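Local coordinates for sensor protein (Pseudomonas syringae pv. tomato, PDB 2R8R) that forms the N-terminal, P-loop NTPase-like domain of KdpD, a membrane sensor kinase that probably uses ATP to phosphorylate a histidine in two-component signalling, at residues 153-166 and 197-211. Sequence-based numbering, arbitrary orientation.
Sequences LQEAFDLVLIDLPP and LTALREMAMQTAAAQ
Asp163 and Arg201 form a side-on salt bridge in the segment that follows strand 158-161. Arg201 NE donates to the syn lone pair of Asp163 OD1 at 2.8 Å in a bent bond. The second bond, from Arg201 NH2 to Asp163 OD2 at 2.9 Å, is straighter, at 168°. The carboxylate and guanidinium planes stand 35° apart, so the pairing is twisted. Arg201 gets there on an extended chain, its CG anti to the backbone N. Leu164 O and Pro165 CA lie over one guanidinium face, and Arg201 NH1 sits 3.4 Å from Pro166 CD. The Arg201 side chain also touches residues of the probable P-loop (Walker A). The pyrrolidine of Pro166 then packs its CB on Leu197 CB at 3.8 Å.

Along the strand, Leu161 splits its methyls: CD1 rests on Ala204 CB, and CD2 presses on Met205 CG at 3.4 Å, tighter than normal carbon contact. The selenomethionine Met205, extended beyond CG, runs on to place CE against the Asp163 carboxylate. Leu159 CD2 packs on Ala208 CA and CB. At the far end Gln211, bent at chi2 (97°), turns its amide back so that NE2 donates to Leu153 O at 3.0 Å, nearly within the amide plane; that carbonyl also accepts from Ala156 N.

Strand 158-161 is outermost in the five-stranded parallel sheet, beside strand 7-12, and helix 197-209 runs roughly antiparallel to it, over one sheet face. The salt bridge and the Gln211-Leu153 bond, on either side of the leucine-alanine packing, probably limit sliding of the helix along the strand.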
# COMPACT_ATOMS: atom_id res chain seq x y z
N LEU A 153 -3.23 3.39 11.38
CA LEU A 153 -4.31 2.56 10.83
C LEU A 153 -5.60 2.61 11.67
O LEU A 153 -6.69 2.63 11.10
CB LEU A 153 -3.81 1.12 10.64
CG LEU A 153 -4.79 0.14 10.05
CD1 LEU A 153 -4.07 -0.92 9.31
CD2 LEU A 153 -5.62 -0.48 11.19
N GLN A 154 -5.47 2.63 13.00
CA GLN A 154 -6.62 2.68 13.93
C GLN A 154 -7.46 3.94 13.76
O GLN A 154 -8.68 3.92 13.90
CB GLN A 154 -6.16 2.59 15.39
CG GLN A 154 -5.63 1.19 15.73
CD GLN A 154 -4.82 1.11 17.03
OE1 GLN A 154 -4.67 2.10 17.76
NE2 GLN A 154 -4.30 -0.09 17.33
N GLU A 155 -6.81 5.05 13.46
CA GLU A 155 -7.50 6.30 13.29
C GLU A 155 -7.93 6.55 11.86
O GLU A 155 -8.45 7.63 11.57
CB GLU A 155 -6.62 7.42 13.82
CG GLU A 155 -6.35 7.22 15.31
CD GLU A 155 -5.60 8.34 15.93
OE1 GLU A 155 -5.28 9.32 15.22
OE2 GLU A 155 -5.33 8.25 17.15
N ALA A 156 -7.78 5.56 10.97
CA ALA A 156 -8.28 5.65 9.60
C ALA A 156 -9.80 5.76 9.63
O ALA A 156 -10.45 5.11 10.43
CB ALA A 156 -7.86 4.43 8.79
N PHE A 157 -10.36 6.63 8.80
CA PHE A 157 -11.79 6.76 8.71
C PHE A 157 -12.46 5.42 8.33
O PHE A 157 -13.48 5.04 8.89
CB PHE A 157 -12.13 7.80 7.66
CG PHE A 157 -13.54 8.26 7.72
CD1 PHE A 157 -13.95 9.11 8.73
CD2 PHE A 157 -14.44 7.91 6.74
CE1 PHE A 157 -15.26 9.58 8.78
CE2 PHE A 157 -15.75 8.37 6.80
CZ PHE A 157 -16.16 9.19 7.82
N ASP A 158 -11.89 4.74 7.34
CA ASP A 158 -12.45 3.53 6.78
C ASP A 158 -11.32 2.51 6.62
O ASP A 158 -10.20 2.85 6.27
CB ASP A 158 -13.03 3.83 5.37
CG ASP A 158 -14.51 4.24 5.36
OD1 ASP A 158 -15.34 3.78 6.22
OD2 ASP A 158 -14.86 5.00 4.40
N LEU A 159 -11.64 1.25 6.88
CA LEU A 159 -10.72 0.17 6.64
C LEU A 159 -11.45 -0.94 5.91
O LEU A 159 -12.54 -1.36 6.34
CB LEU A 159 -10.12 -0.34 7.97
CG LEU A 159 -9.04 -1.43 7.82
CD1 LEU A 159 -7.69 -0.92 8.30
CD2 LEU A 159 -9.42 -2.66 8.59
N VAL A 160 -10.88 -1.42 4.81
CA VAL A 160 -11.44 -2.59 4.13
C VAL A 160 -10.42 -3.71 4.03
O VAL A 160 -9.28 -3.48 3.61
CB VAL A 160 -12.10 -2.22 2.74
CG1 VAL A 160 -11.15 -1.55 1.84
CG2 VAL A 160 -12.69 -3.43 2.07
N LEU A 161 -10.82 -4.91 4.46
CA LEU A 161 -10.02 -6.14 4.27
C LEU A 161 -10.18 -6.73 2.88
O LEU A 161 -11.29 -7.01 2.44
CB LEU A 161 -10.39 -7.20 5.33
CG LEU A 161 -9.59 -8.51 5.38
CD1 LEU A 161 -8.11 -8.21 5.63
CD2 LEU A 161 -10.22 -9.49 6.45
N ILE A 162 -9.05 -6.87 2.18
CA ILE A 162 -8.98 -7.51 0.88
C ILE A 162 -8.38 -8.89 1.18
O ILE A 162 -7.25 -9.02 1.62
CB ILE A 162 -8.13 -6.71 -0.14
CG1 ILE A 162 -8.65 -5.26 -0.23
CG2 ILE A 162 -8.04 -7.43 -1.51
CD1 ILE A 162 -10.02 -5.13 -0.76
N ASP A 163 -9.21 -9.91 0.98
CA ASP A 163 -8.91 -11.26 1.42
C ASP A 163 -8.68 -12.16 0.19
O ASP A 163 -9.24 -11.93 -0.87
CB ASP A 163 -10.07 -11.75 2.29
CG ASP A 163 -9.88 -13.13 2.84
OD1 ASP A 163 -8.78 -13.45 3.36
OD2 ASP A 163 -10.86 -13.88 2.83
N LEU A 164 -7.84 -13.16 0.35
CA LEU A 164 -7.58 -14.14 -0.67
C LEU A 164 -7.08 -15.41 0.03
O LEU A 164 -6.21 -15.32 0.87
CB LEU A 164 -6.54 -13.60 -1.66
CG LEU A 164 -6.41 -14.39 -2.97
CD1 LEU A 164 -7.59 -14.08 -3.93
CD2 LEU A 164 -5.07 -14.19 -3.62
N PRO A 165 -7.62 -16.60 -0.33
CA PRO A 165 -7.04 -17.85 0.23
C PRO A 165 -5.53 -18.06 -0.05
O PRO A 165 -5.05 -17.83 -1.18
CB PRO A 165 -7.83 -18.94 -0.49
CG PRO A 165 -9.15 -18.24 -0.88
CD PRO A 165 -8.73 -16.88 -1.27
N PRO A 166 -4.78 -18.46 0.98
CA PRO A 166 -3.35 -18.74 0.81
C PRO A 166 -3.00 -19.67 -0.37
O PRO A 166 -2.08 -19.38 -1.12
CB PRO A 166 -2.96 -19.37 2.16
CG PRO A 166 -3.93 -18.68 3.12
CD PRO A 166 -5.20 -18.62 2.40
N LEU A 197 1.33 -17.80 5.24
CA LEU A 197 0.26 -17.01 4.64
C LEU A 197 -1.08 -17.22 5.38
O LEU A 197 -1.88 -16.30 5.47
CB LEU A 197 0.14 -17.32 3.13
CG LEU A 197 1.32 -16.88 2.25
CD1 LEU A 197 1.24 -17.49 0.81
CD2 LEU A 197 1.46 -15.32 2.21
N THR A 198 -1.30 -18.40 5.93
CA THR A 198 -2.46 -18.68 6.77
C THR A 198 -2.40 -17.85 8.05
O THR A 198 -3.40 -17.25 8.47
CB THR A 198 -2.52 -20.18 7.14
OG1 THR A 198 -2.80 -20.94 5.95
CG2 THR A 198 -3.58 -20.47 8.20
N ALA A 199 -1.20 -17.82 8.64
CA ALA A 199 -0.94 -17.05 9.85
C ALA A 199 -1.18 -15.55 9.60
O ALA A 199 -1.83 -14.90 10.37
CB ALA A 199 0.52 -17.31 10.33
N LEU A 200 -0.67 -15.02 8.50
CA LEU A 200 -0.82 -13.60 8.16
C LEU A 200 -2.26 -13.21 7.81
O LEU A 200 -2.71 -12.13 8.14
CB LEU A 200 0.11 -13.25 7.00
CG LEU A 200 1.59 -13.24 7.36
CD1 LEU A 200 2.44 -13.45 6.08
CD2 LEU A 200 1.96 -11.95 8.09
N ARG A 201 -2.98 -14.12 7.15
CA ARG A 201 -4.39 -13.93 6.85
C ARG A 201 -5.22 -13.79 8.13
O ARG A 201 -6.09 -12.96 8.20
CB ARG A 201 -4.92 -15.09 6.02
CG ARG A 201 -6.42 -15.02 5.73
CD ARG A 201 -6.87 -16.20 4.96
NE ARG A 201 -8.16 -16.00 4.32
CZ ARG A 201 -8.85 -16.95 3.70
NH1 ARG A 201 -8.38 -18.20 3.60
NH2 ARG A 201 -9.98 -16.65 3.12
N GLU A 202 -4.93 -14.62 9.13
CA GLU A 202 -5.56 -14.51 10.43
C GLU A 202 -5.21 -13.19 11.11
O GLU A 202 -6.07 -12.58 11.72
CB GLU A 202 -5.15 -15.70 11.28
CG GLU A 202 -5.56 -15.63 12.75
CD GLU A 202 -5.16 -16.88 13.52
OE1 GLU A 202 -6.03 -17.73 13.79
OE2 GLU A 202 -3.95 -17.05 13.81
N MSE A 203 -3.97 -12.75 11.00
CA MSE A 203 -3.57 -11.44 11.52
C MSE A 203 -4.34 -10.30 10.87
O MSE A 203 -4.82 -9.40 11.56
CB MSE A 203 -2.06 -11.21 11.31
CG MSE A 203 -1.20 -11.93 12.35
SE MSE A 203 0.70 -11.63 12.15
CE MSE A 203 1.30 -13.44 11.78
N ALA A 204 -4.44 -10.32 9.55
CA ALA A 204 -5.19 -9.29 8.82
C ALA A 204 -6.65 -9.28 9.31
O ALA A 204 -7.24 -8.23 9.54
CB ALA A 204 -5.10 -9.54 7.29
N MSE A 205 -7.24 -10.46 9.45
CA MSE A 205 -8.64 -10.55 9.90
C MSE A 205 -8.80 -10.07 11.33
O MSE A 205 -9.73 -9.34 11.63
CB MSE A 205 -9.18 -11.96 9.75
CG MSE A 205 -9.65 -12.22 8.34
SE MSE A 205 -10.26 -14.02 8.15
CE MSE A 205 -10.83 -14.07 6.25
N GLN A 206 -7.91 -10.50 12.22
CA GLN A 206 -7.94 -10.05 13.60
C GLN A 206 -7.73 -8.54 13.67
O GLN A 206 -8.41 -7.85 14.41
CB GLN A 206 -6.87 -10.77 14.40
CG GLN A 206 -7.16 -12.24 14.71
CD GLN A 206 -5.94 -12.95 15.34
OE1 GLN A 206 -4.80 -12.46 15.24
NE2 GLN A 206 -6.18 -14.11 15.97
N THR A 207 -6.78 -8.02 12.89
CA THR A 207 -6.61 -6.57 12.74
C THR A 207 -7.89 -5.86 12.29
O THR A 207 -8.28 -4.88 12.90
CB THR A 207 -5.47 -6.21 11.77
OG1 THR A 207 -4.24 -6.79 12.24
CG2 THR A 207 -5.29 -4.63 11.65
N ALA A 208 -8.54 -6.37 11.23
CA ALA A 208 -9.76 -5.76 10.70
C ALA A 208 -10.93 -5.81 11.68
O ALA A 208 -11.76 -4.88 11.69
CB ALA A 208 -10.18 -6.38 9.35
N ALA A 209 -11.01 -6.87 12.48
CA ALA A 209 -12.09 -7.04 13.42
C ALA A 209 -11.95 -6.11 14.63
O ALA A 209 -12.96 -5.63 15.17
CB ALA A 209 -12.18 -8.50 13.88
N ALA A 210 -10.69 -5.86 15.04
CA ALA A 210 -10.37 -4.96 16.14
C ALA A 210 -10.58 -3.47 15.80
O ALA A 210 -10.51 -2.63 16.71
CB ALA A 210 -8.91 -5.18 16.59
N GLN A 211 -10.82 -3.14 14.53
CA GLN A 211 -11.09 -1.74 14.13
C GLN A 211 -12.54 -1.38 14.45
O GLN A 211 -12.80 -0.28 14.94
CB GLN A 211 -10.82 -1.52 12.63
CG GLN A 211 -10.90 -0.03 12.11
CD GLN A 211 -9.53 0.70 12.01
OE1 GLN A 211 -8.49 0.18 12.46
NE2 GLN A 211 -9.54 1.90 11.41